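Local coordinates for protein 3-dehydroshikimate dehydratase (PDB 3DX5) that catalyses the manganese-dependent dehydration of 3-dehydroshikimate to 3,4-dihydroxybenzoate, which supplies the catechol unit of the siderophore petrobactin, at residues 5-10 against 32-37; 128-133 against 162-167; 186-191 against 240-245. All coordinates share one frame; numbering follows the deposited sequence.

Contact 1: 5-10 against 32-37. With DHB (3,4-dihydroxybenzoic acid), chain D.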
loop_
_atom_site.group_PDB
_atom_site.type_symbol
_atom_site.label_atom_id
_atom_site.label_comp_id
_atom_site.label_asym_id
_atom_site.label_seq_id
_atom_site.Cartn_x
_atom_site.Cartn_y
_atom_site.Cartn_z
ATOM N N LEU A 5 10.945 -15.061 1.270
ATOM C CA LEU A 5 9.647 -14.474 1.437
ATOM C C LEU A 5 9.813 -12.947 1.196
ATOM O O LEU A 5 10.802 -12.382 1.637
ATOM C CB LEU A 5 9.290 -14.774 2.900
ATOM C CG LEU A 5 8.079 -14.184 3.538
ATOM C CD1 LEU A 5 7.709 -15.020 4.724
ATOM C CD2 LEU A 5 8.425 -12.757 3.973
ATOM N N CYS A 6 8.868 -12.278 0.543
ATOM C CA CYS A 6 8.916 -10.812 0.404
ATOM C C CYS A 6 7.977 -10.178 1.394
ATOM O O CYS A 6 6.793 -10.511 1.401
ATOM C CB CYS A 6 8.342 -10.347 -0.919
ATOM S SG CYS A 6 8.911 -11.215 -2.261
ATOM N N THR A 7 8.466 -9.220 2.163
ATOM C CA THR A 7 7.570 -8.475 3.076
ATOM C C THR A 7 6.503 -7.637 2.338
ATOM O O THR A 7 5.472 -7.353 2.915
ATOM C CB THR A 7 8.355 -7.621 4.089
ATOM O OG1 THR A 7 8.936 -6.494 3.428
ATOM C CG2 THR A 7 9.469 -8.475 4.758
ATOM N N ILE A 8 6.732 -7.298 1.056
ATOM C CA ILE A 8 5.673 -6.663 0.259
ATOM C C ILE A 8 4.366 -7.513 0.194
ATOM O O ILE A 8 3.292 -6.962 0.045
ATOM C CB ILE A 8 6.160 -6.295 -1.176
ATOM C CG1 ILE A 8 5.236 -5.239 -1.829
ATOM C CG2 ILE A 8 6.403 -7.561 -2.058
ATOM C CD1 ILE A 8 5.832 -4.616 -3.198
ATOM N N SER A 9 4.465 -8.842 0.351
ATOM C CA SER A 9 3.270 -9.705 0.368
ATOM C C SER A 9 2.341 -9.352 1.519
ATOM O O SER A 9 1.157 -9.723 1.511
ATOM C CB SER A 9 3.670 -11.218 0.440
ATOM O OG SER A 9 4.430 -11.557 -0.720
ATOM N N PHE A 10 2.888 -8.661 2.528
ATOM C CA PHE A 10 2.130 -8.335 3.760
ATOM C C PHE A 10 1.747 -6.851 3.831
ATOM O O PHE A 10 1.385 -6.365 4.903
ATOM C CB PHE A 10 2.982 -8.728 4.984
ATOM C CG PHE A 10 3.247 -10.194 5.054
ATOM C CD1 PHE A 10 2.342 -11.038 5.718
ATOM C CD2 PHE A 10 4.356 -10.750 4.404
ATOM C CE1 PHE A 10 2.540 -12.427 5.748
ATOM C CE2 PHE A 10 4.562 -12.139 4.408
ATOM C CZ PHE A 10 3.655 -12.977 5.081
ATOM N N ILE A 32 14.689 -13.412 3.615
ATOM C CA ILE A 32 13.592 -12.434 3.569
ATOM C C ILE A 32 14.035 -11.299 2.639
ATOM O O ILE A 32 15.124 -10.745 2.804
ATOM C CB ILE A 32 13.252 -11.912 4.980
ATOM C CG1 ILE A 32 12.630 -13.057 5.804
ATOM C CG2 ILE A 32 12.301 -10.687 4.889
ATOM C CD1 ILE A 32 12.596 -12.746 7.310
ATOM N N GLU A 33 13.191 -10.971 1.667
ATOM C CA GLU A 33 13.433 -9.839 0.788
ATOM C C GLU A 33 12.598 -8.723 1.387
ATOM O O GLU A 33 11.329 -8.778 1.426
ATOM C CB GLU A 33 13.013 -10.169 -0.665
ATOM C CG GLU A 33 12.919 -8.910 -1.582
ATOM C CD GLU A 33 12.468 -9.248 -3.014
ATOM O OE1 GLU A 33 12.495 -10.449 -3.407
ATOM O OE2 GLU A 33 12.069 -8.312 -3.762
ATOM N N LEU A 34 13.301 -7.710 1.885
ATOM C CA LEU A 34 12.679 -6.691 2.701
ATOM C C LEU A 34 12.322 -5.502 1.830
ATOM O O LEU A 34 13.221 -4.901 1.213
ATOM C CB LEU A 34 13.650 -6.247 3.801
ATOM C CG LEU A 34 13.151 -5.361 4.930
ATOM C CD1 LEU A 34 11.916 -5.839 5.618
ATOM C CD2 LEU A 34 14.316 -5.312 5.937
ATOM N N TRP A 35 11.043 -5.130 1.814
ATOM C CA TRP A 35 10.596 -3.942 1.077
ATOM C C TRP A 35 11.265 -2.695 1.698
ATOM O O TRP A 35 11.373 -2.604 2.928
ATOM C CB TRP A 35 9.086 -3.853 1.255
ATOM C CG TRP A 35 8.328 -3.085 0.212
ATOM C CD1 TRP A 35 8.734 -2.741 -1.074
ATOM C CD2 TRP A 35 6.981 -2.603 0.355
ATOM N NE1 TRP A 35 7.701 -2.062 -1.719
ATOM C CE2 TRP A 35 6.626 -1.967 -0.861
ATOM C CE3 TRP A 35 6.038 -2.660 1.404
ATOM C CZ2 TRP A 35 5.359 -1.376 -1.052
ATOM C CZ3 TRP A 35 4.782 -2.068 1.214
ATOM C CH2 TRP A 35 4.460 -1.437 -0.005
ATOM N N GLY A 36 11.736 -1.767 0.862
ATOM C CA GLY A 36 12.507 -0.631 1.320
ATOM C C GLY A 36 11.789 0.211 2.358
ATOM O O GLY A 36 12.407 0.638 3.355
ATOM N N THR A 37 10.476 0.437 2.177
ATOM C CA THR A 37 9.747 1.241 3.159
ATOM C C THR A 37 9.648 0.546 4.525
ATOM O O THR A 37 9.674 1.214 5.580
ATOM C CB THR A 37 8.327 1.657 2.653
ATOM O OG1 THR A 37 7.774 2.552 3.611
ATOM C CG2 THR A 37 7.383 0.403 2.507
HETATM C C1 DHB D . 6.242 -4.750 -7.826
HETATM C C2 DHB D . 6.889 -5.874 -8.332
HETATM C C3 DHB D . 6.288 -6.648 -9.330
HETATM O O3 DHB D . 6.863 -7.764 -9.880
HETATM C C4 DHB D . 4.982 -6.229 -9.846
HETATM O O4 DHB D . 4.437 -6.997 -10.815
HETATM C C5 DHB D . 4.359 -5.086 -9.353
HETATM C C6 DHB D . 5.002 -4.358 -8.336
HETATM C C DHB D . 6.916 -3.946 -6.727
HETATM O O1 DHB D . 6.437 -2.913 -6.249
HETATM O O2 DHB D . 8.072 -4.372 -6.222
HETATM O O HOH W 1 9.362 -7.268 -0.337
#

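Contact 2: 128-133 against 162-167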
loop_
_atom_site.group_PDB
_atom_site.type_symbol
_atom_site.label_atom_id
_atom_site.label_comp_id
_atom_site.label_asym_id
_atom_site.label_seq_id
_atom_site.Cartn_x
_atom_site.Cartn_y
_atom_site.Cartn_z
ATOM N N ILE A 128 24.463 5.599 -10.210
ATOM C CA ILE A 128 23.953 4.869 -9.049
ATOM C C ILE A 128 24.785 3.614 -8.772
ATOM O O ILE A 128 25.065 3.318 -7.619
ATOM C CB ILE A 128 22.467 4.576 -9.216
ATOM C CG1 ILE A 128 21.689 5.863 -8.870
ATOM C CG2 ILE A 128 22.017 3.419 -8.321
ATOM C CD1 ILE A 128 20.320 5.879 -9.487
ATOM N N CYS A 129 25.189 2.906 -9.825
ATOM C CA CYS A 129 26.098 1.776 -9.683
ATOM C C CYS A 129 27.420 2.185 -9.032
ATOM O O CYS A 129 27.927 1.468 -8.150
ATOM C CB CYS A 129 26.368 1.128 -11.044
ATOM S SG CYS A 129 24.956 0.183 -11.605
ATOM N N GLU A 130 27.982 3.318 -9.446
ATOM C CA GLU A 130 29.251 3.768 -8.881
ATOM C C GLU A 130 29.130 4.183 -7.410
ATOM O O GLU A 130 30.057 3.973 -6.626
ATOM C CB GLU A 130 29.889 4.870 -9.735
ATOM C CG GLU A 130 30.898 4.325 -10.735
ATOM C CD GLU A 130 32.171 3.813 -10.065
ATOM O OE1 GLU A 130 32.407 2.577 -10.025
ATOM O OE2 GLU A 130 32.932 4.663 -9.564
ATOM N N LEU A 131 27.989 4.755 -7.034
ATOM C CA LEU A 131 27.709 5.033 -5.618
ATOM C C LEU A 131 27.678 3.719 -4.785
ATOM O O LEU A 131 28.409 3.578 -3.784
ATOM C CB LEU A 131 26.382 5.787 -5.485
ATOM C CG LEU A 131 26.019 6.379 -4.120
ATOM C CD1 LEU A 131 25.050 7.535 -4.273
ATOM C CD2 LEU A 131 25.380 5.313 -3.217
ATOM N N PHE A 132 26.839 2.769 -5.191
ATOM C CA PHE A 132 26.723 1.507 -4.465
ATOM C C PHE A 132 27.999 0.656 -4.519
ATOM O O PHE A 132 28.296 -0.066 -3.554
ATOM C CB PHE A 132 25.492 0.694 -4.913
ATOM C CG PHE A 132 24.195 1.241 -4.378
ATOM C CD1 PHE A 132 23.927 1.223 -3.007
ATOM C CD2 PHE A 132 23.278 1.857 -5.238
ATOM C CE1 PHE A 132 22.722 1.740 -2.512
ATOM C CE2 PHE A 132 22.057 2.396 -4.760
ATOM C CZ PHE A 132 21.778 2.336 -3.407
ATOM N N ALA A 133 28.772 0.753 -5.609
ATOM C CA ALA A 133 30.048 0.016 -5.677
ATOM C C ALA A 133 31.022 0.423 -4.538
ATOM O O ALA A 133 31.858 -0.376 -4.128
ATOM C CB ALA A 133 30.744 0.185 -7.063
ATOM N N VAL A 162 25.249 0.342 -20.048
ATOM C CA VAL A 162 25.749 0.840 -18.758
ATOM C C VAL A 162 27.193 0.347 -18.535
ATOM O O VAL A 162 28.086 1.133 -18.142
ATOM C CB VAL A 162 24.845 0.416 -17.569
ATOM C CG1 VAL A 162 25.501 0.770 -16.223
ATOM C CG2 VAL A 162 23.440 1.074 -17.660
ATOM N N ASP A 163 27.405 -0.950 -18.777
ATOM C CA ASP A 163 28.724 -1.554 -18.745
ATOM C C ASP A 163 29.420 -1.262 -17.408
ATOM O O ASP A 163 30.518 -0.716 -17.374
ATOM C CB ASP A 163 29.544 -1.050 -19.955
ATOM C CG ASP A 163 30.794 -1.867 -20.193
ATOM O OD1 ASP A 163 30.909 -2.982 -19.636
ATOM O OD2 ASP A 163 31.677 -1.389 -20.928
ATOM N N HIS A 164 28.767 -1.598 -16.302
ATOM C CA HIS A 164 29.359 -1.400 -14.981
ATOM C C HIS A 164 29.280 -2.737 -14.223
ATOM O O HIS A 164 28.254 -3.384 -14.302
ATOM C CB HIS A 164 28.596 -0.317 -14.194
ATOM C CG HIS A 164 29.304 0.116 -12.948
ATOM N ND1 HIS A 164 29.311 -0.640 -11.795
ATOM C CD2 HIS A 164 30.055 1.220 -12.683
ATOM C CE1 HIS A 164 30.019 -0.018 -10.865
ATOM N NE2 HIS A 164 30.482 1.115 -11.377
ATOM N N PRO A 165 30.357 -3.132 -13.486
ATOM C CA PRO A 165 30.390 -4.415 -12.774
ATOM C C PRO A 165 29.370 -4.573 -11.642
ATOM O O PRO A 165 29.106 -5.699 -11.231
ATOM C CB PRO A 165 31.831 -4.506 -12.243
ATOM C CG PRO A 165 32.363 -3.123 -12.287
ATOM C CD PRO A 165 31.693 -2.482 -13.482
ATOM N N ASN A 166 28.766 -3.485 -11.160
ATOM C CA ASN A 166 27.802 -3.653 -10.054
ATOM C C ASN A 166 26.341 -3.644 -10.488
ATOM O O ASN A 166 25.442 -3.670 -9.646
ATOM C CB ASN A 166 28.030 -2.631 -8.940
ATOM C CG ASN A 166 29.363 -2.804 -8.277
ATOM O OD1 ASN A 166 30.401 -2.557 -8.899
ATOM N ND2 ASN A 166 29.361 -3.258 -7.029
ATOM N N LEU A 167 26.095 -3.562 -11.798
ATOM C CA LEU A 167 24.712 -3.617 -12.304
ATOM C C LEU A 167 24.366 -5.077 -12.524
ATOM O O LEU A 167 25.066 -5.801 -13.270
ATOM C CB LEU A 167 24.584 -2.876 -13.631
ATOM C CG LEU A 167 23.135 -2.844 -14.119
ATOM C CD1 LEU A 167 22.309 -2.045 -13.085
ATOM C CD2 LEU A 167 23.123 -2.183 -15.496
#

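Contact 3: 186-191 against 240-245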
loop_
_atom_site.group_PDB
_atom_site.type_symbol
_atom_site.label_atom_id
_atom_site.label_comp_id
_atom_site.label_asym_id
_atom_site.label_seq_id
_atom_site.Cartn_x
_atom_site.Cartn_y
_atom_site.Cartn_z
ATOM N N SER A 186 15.695 -17.000 -21.465
ATOM C CA SER A 186 16.016 -15.714 -20.829
ATOM C C SER A 186 16.974 -15.895 -19.653
ATOM O O SER A 186 17.900 -15.104 -19.469
ATOM C CB SER A 186 14.751 -14.995 -20.360
ATOM O OG SER A 186 13.772 -14.987 -21.377
ATOM N N PHE A 187 16.772 -16.955 -18.874
ATOM C CA PHE A 187 17.697 -17.271 -17.806
ATOM C C PHE A 187 19.099 -17.499 -18.389
ATOM O O PHE A 187 20.090 -16.972 -17.850
ATOM C CB PHE A 187 17.255 -18.492 -17.003
ATOM C CG PHE A 187 18.357 -19.086 -16.202
ATOM C CD1 PHE A 187 18.806 -18.450 -15.045
ATOM C CD2 PHE A 187 19.007 -20.238 -16.633
ATOM C CE1 PHE A 187 19.858 -18.968 -14.309
ATOM C CE2 PHE A 187 20.075 -20.767 -15.910
ATOM C CZ PHE A 187 20.496 -20.141 -14.747
ATOM N N GLN A 188 19.185 -18.253 -19.492
ATOM C CA GLN A 188 20.481 -18.652 -20.014
ATOM C C GLN A 188 21.206 -17.425 -20.560
ATOM O O GLN A 188 22.429 -17.289 -20.372
ATOM C CB GLN A 188 20.393 -19.764 -21.085
ATOM C CG GLN A 188 20.012 -21.139 -20.486
ATOM C CD GLN A 188 19.604 -22.171 -21.525
ATOM O OE1 GLN A 188 19.490 -21.874 -22.716
ATOM N NE2 GLN A 188 19.372 -23.397 -21.069
ATOM N N GLN A 189 20.453 -16.521 -21.181
ATOM C CA GLN A 189 21.045 -15.330 -21.768
ATOM C C GLN A 189 21.410 -14.316 -20.728
ATOM O O GLN A 189 22.402 -13.625 -20.897
ATOM C CB GLN A 189 20.127 -14.695 -22.822
ATOM C CG GLN A 189 20.098 -15.508 -24.121
ATOM C CD GLN A 189 19.266 -14.836 -25.184
ATOM O OE1 GLN A 189 19.575 -13.731 -25.614
ATOM N NE2 GLN A 189 18.208 -15.514 -25.636
ATOM N N LEU A 190 20.622 -14.218 -19.660
ATOM C CA LEU A 190 20.875 -13.227 -18.603
ATOM C C LEU A 190 21.758 -13.727 -17.453
ATOM O O LEU A 190 22.146 -12.926 -16.590
ATOM C CB LEU A 190 19.564 -12.665 -18.030
ATOM C CG LEU A 190 18.768 -11.736 -18.970
ATOM C CD1 LEU A 190 17.336 -11.628 -18.468
ATOM C CD2 LEU A 190 19.461 -10.365 -19.055
ATOM N N ARG A 191 22.068 -15.031 -17.460
ATOM C CA ARG A 191 22.849 -15.648 -16.393
ATOM C C ARG A 191 24.062 -14.864 -15.821
ATOM O O ARG A 191 24.210 -14.805 -14.598
ATOM C CB ARG A 191 23.275 -17.090 -16.730
ATOM C CG ARG A 191 23.607 -17.869 -15.421
ATOM C CD ARG A 191 23.929 -19.339 -15.663
ATOM N NE ARG A 191 24.279 -20.000 -14.401
ATOM C CZ ARG A 191 24.267 -21.317 -14.204
ATOM N NH1 ARG A 191 23.917 -22.151 -15.186
ATOM N NH2 ARG A 191 24.619 -21.800 -13.018
ATOM N N ILE A 240 12.492 -24.103 -12.420
ATOM C CA ILE A 240 13.218 -24.538 -11.228
ATOM C C ILE A 240 14.305 -25.562 -11.569
ATOM O O ILE A 240 15.378 -25.559 -10.941
ATOM C CB ILE A 240 12.240 -25.024 -10.114
ATOM C CG1 ILE A 240 11.413 -23.811 -9.652
ATOM C CG2 ILE A 240 12.987 -25.731 -8.962
ATOM C CD1 ILE A 240 10.162 -24.152 -8.784
ATOM N N GLN A 241 14.049 -26.424 -12.561
ATOM C CA GLN A 241 15.078 -27.405 -13.010
ATOM C C GLN A 241 16.345 -26.718 -13.475
ATOM O O GLN A 241 17.429 -27.212 -13.205
ATOM C CB GLN A 241 14.580 -28.269 -14.151
ATOM C CG GLN A 241 13.674 -29.372 -13.743
ATOM C CD GLN A 241 13.263 -30.218 -14.936
ATOM O OE1 GLN A 241 14.069 -30.988 -15.467
ATOM N NE2 GLN A 241 12.009 -30.070 -15.375
ATOM N N GLU A 242 16.203 -25.575 -14.160
ATOM C CA GLU A 242 17.344 -24.745 -14.590
ATOM C C GLU A 242 18.022 -23.972 -13.483
ATOM O O GLU A 242 19.241 -23.914 -13.447
ATOM C CB GLU A 242 16.887 -23.657 -15.560
ATOM C CG GLU A 242 16.629 -24.084 -16.918
ATOM C CD GLU A 242 17.866 -24.594 -17.626
ATOM O OE1 GLU A 242 18.814 -23.796 -17.897
ATOM O OE2 GLU A 242 17.850 -25.803 -17.920
ATOM N N VAL A 243 17.245 -23.331 -12.609
ATOM C CA VAL A 243 17.842 -22.420 -11.663
ATOM C C VAL A 243 18.205 -23.065 -10.321
ATOM O O VAL A 243 18.924 -22.464 -9.515
ATOM C CB VAL A 243 16.992 -21.130 -11.478
ATOM C CG1 VAL A 243 16.637 -20.528 -12.874
ATOM C CG2 VAL A 243 15.745 -21.409 -10.658
ATOM N N ARG A 244 17.769 -24.293 -10.102
ATOM C CA ARG A 244 17.956 -24.914 -8.778
ATOM C C ARG A 244 19.379 -25.126 -8.327
ATOM O O ARG A 244 19.590 -25.292 -7.138
ATOM C CB ARG A 244 17.158 -26.216 -8.590
ATOM C CG ARG A 244 17.707 -27.443 -9.256
ATOM C CD ARG A 244 16.607 -28.456 -9.216
ATOM N NE ARG A 244 16.997 -29.841 -9.474
ATOM C CZ ARG A 244 17.482 -30.324 -10.622
ATOM N NH1 ARG A 244 17.713 -29.538 -11.672
ATOM N NH2 ARG A 244 17.770 -31.613 -10.712
ATOM N N ASP A 245 20.341 -25.122 -9.247
ATOM C CA ASP A 245 21.758 -25.230 -8.874
ATOM C C ASP A 245 22.519 -23.941 -9.193
ATOM O O ASP A 245 23.677 -23.977 -9.624
ATOM C CB ASP A 245 22.442 -26.393 -9.608
ATOM C CG ASP A 245 21.859 -27.730 -9.248
ATOM O OD1 ASP A 245 22.173 -28.241 -8.147
ATOM O OD2 ASP A 245 21.101 -28.285 -10.074
HETATM O O HOH W 2 21.259 -23.831 -18.329
#

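Contact 1: 5-10 against 32-37
Leu5 and Cys6 pair in parallel with Ile32 and Glu33, the touching parts 11° apart, and across these segments the pairing rests on Glu33 N to Leu5 O at 2.8 Å and Thr7 N to Glu33 O at 3.0 Å. Past Cys6 segment 5-10 leaves the strand in a short 3-10 turn, and a side chain takes over the pairing: Thr7 OG1 accepts the N-H of Trp35 at 3.0 Å in a nearly straight bond (171°). With OG1 set between the backbone N and the carbonyl carbon (chi1 72°), the hydroxyl faces Trp35 and is also hydrogen-bonded to His38, while the methyl CG2 turns to Ile32 CG2 and Leu34 CD1. A water bridges Ile8 N and Glu33 O. Strands 2-6 and 31-35, joined through helix 17-26, form the first beta-alpha-beta unit of the TIM barrel, and this contact lies at the strand ends that lead into the active site. Here Ile8 lays CG1 and CD1 across one face of the Trp35 indole, CD1 3.8 Å from the centroid of the five-membered ring; the same methyl lies 3.5 Å from O1 of the bound 3,4-dihydroxybenzoic acid. Trp35 NE1 is hydrogen-bonded to the substrate-binding Tyr70. On the face shared with Cys6, the extended side chain of Glu33 carries its carboxylate past the sulfur to Ser68, Ser251 and His198, a manganese ligand that it probably helps to orient.

Contact 2: 128-133 against 162-167
His164 holds its CG anti to the backbone N (chi1 -169°), which sends the imidazole across to helix 115-134, and in one of its two conformers Glu130 bends at chi2 (-70°) to bring its carboxylate round to the ring. The two side chains then meet at about a right angle. In this conformer His164 NE2 donates to Glu130 OE1 over 2.8 Å, in the ring plane and through the anti lone pair of OE1, with the carboxylate turned 50° from the imidazole. At the other ring nitrogen, ND1 accepts the backbone N-H of Asn166 at 3.0 Å. Bonds at both nitrogens would fix the rotation of the ring and are consistent with the neutral tautomer that carries its proton on NE2. Cys129 CB sits over one face, 3.7 Å from the ring centroid, and Pro165 CD covers the opposite one. The sulfur of Cys129 passes beyond the imidazole to Leu167 CB, 3.7 Å away. Ala133 CB lies at the ring edge and touches Asn166 OD1 at 3.3 Å; the amide's ND2 is bonded to the Met137 carbonyl, just before strand 138-142. His164 to Leu167 form a type I beta turn, entered after Asp163 leaves helix 152-162 with positive phi. Such a helix-to-strand connection belongs to the TIM barrel: the loop into strand 167-172 packs against the outer helix preceding the neighbouring strand.

Contact 3: 186-191 against 240-245
This is a small helix-to-helix contact on the outside of the TIM barrel, where the last turns of helices 183-190 and 236-243 face each other through a few side chains, part buried and part at the surface. The backbones stay apart, the nearest CA atoms, those of Phe187 and Val243, being 8.0 Å from each other. Phe187 bridges the gap on the inner side. Its CG lies anti to the backbone N (chi1 162°), carrying the ring out to Val243, whose CG1 methyl rests over one face at 3.9 Å from the ring centroid in a CH-pi contact. Farther out the chemistry turns polar. Gln188, extended beyond CG, donates from NE2 to Glu242 OE1 at 3.2 Å, meeting the oxygen from above the carboxylate plane, with amide and carboxylate turned 71° apart. Glu242, bent at chi2, also brings OE1 to within 3.8 Å of Phe187 CD2. Arg191 extends at the surface, its NH2 4.1 Å from Asp245 O, too far for a hydrogen bond. Beneath the pair lies strand 194-202: Tyr197 touches both Phe187 and Val243, and Ile194 also meets Phe187. Phe173 of helix 173-178 reaches both apolar side chains too, and Thr246, in the loop before strand 249-252, packs against Phe187 and Arg191.

Contact 1 belongs to the core: all its touching residues are buried, and it alone joins neighbouring barrel strands and holds a residue of the ligand pocket. Contacts 2 and 3 lie in the outer layer, partly buried, with centres about 23 Å apart. In contact 2 a helix meets the loop into a strand; in contact 3 two helices meet, and no helix or strand is shared among the three. Main-chain pairing dominates contact 1, whereas side chains carry the other two. A CH-pi contact recurs in each, on indole, imidazole and phenyl in turn, but the accompanying carboxylate differs: Glu33 faces the metal site, while Glu130 and Glu242 make surface hydrogen bonds.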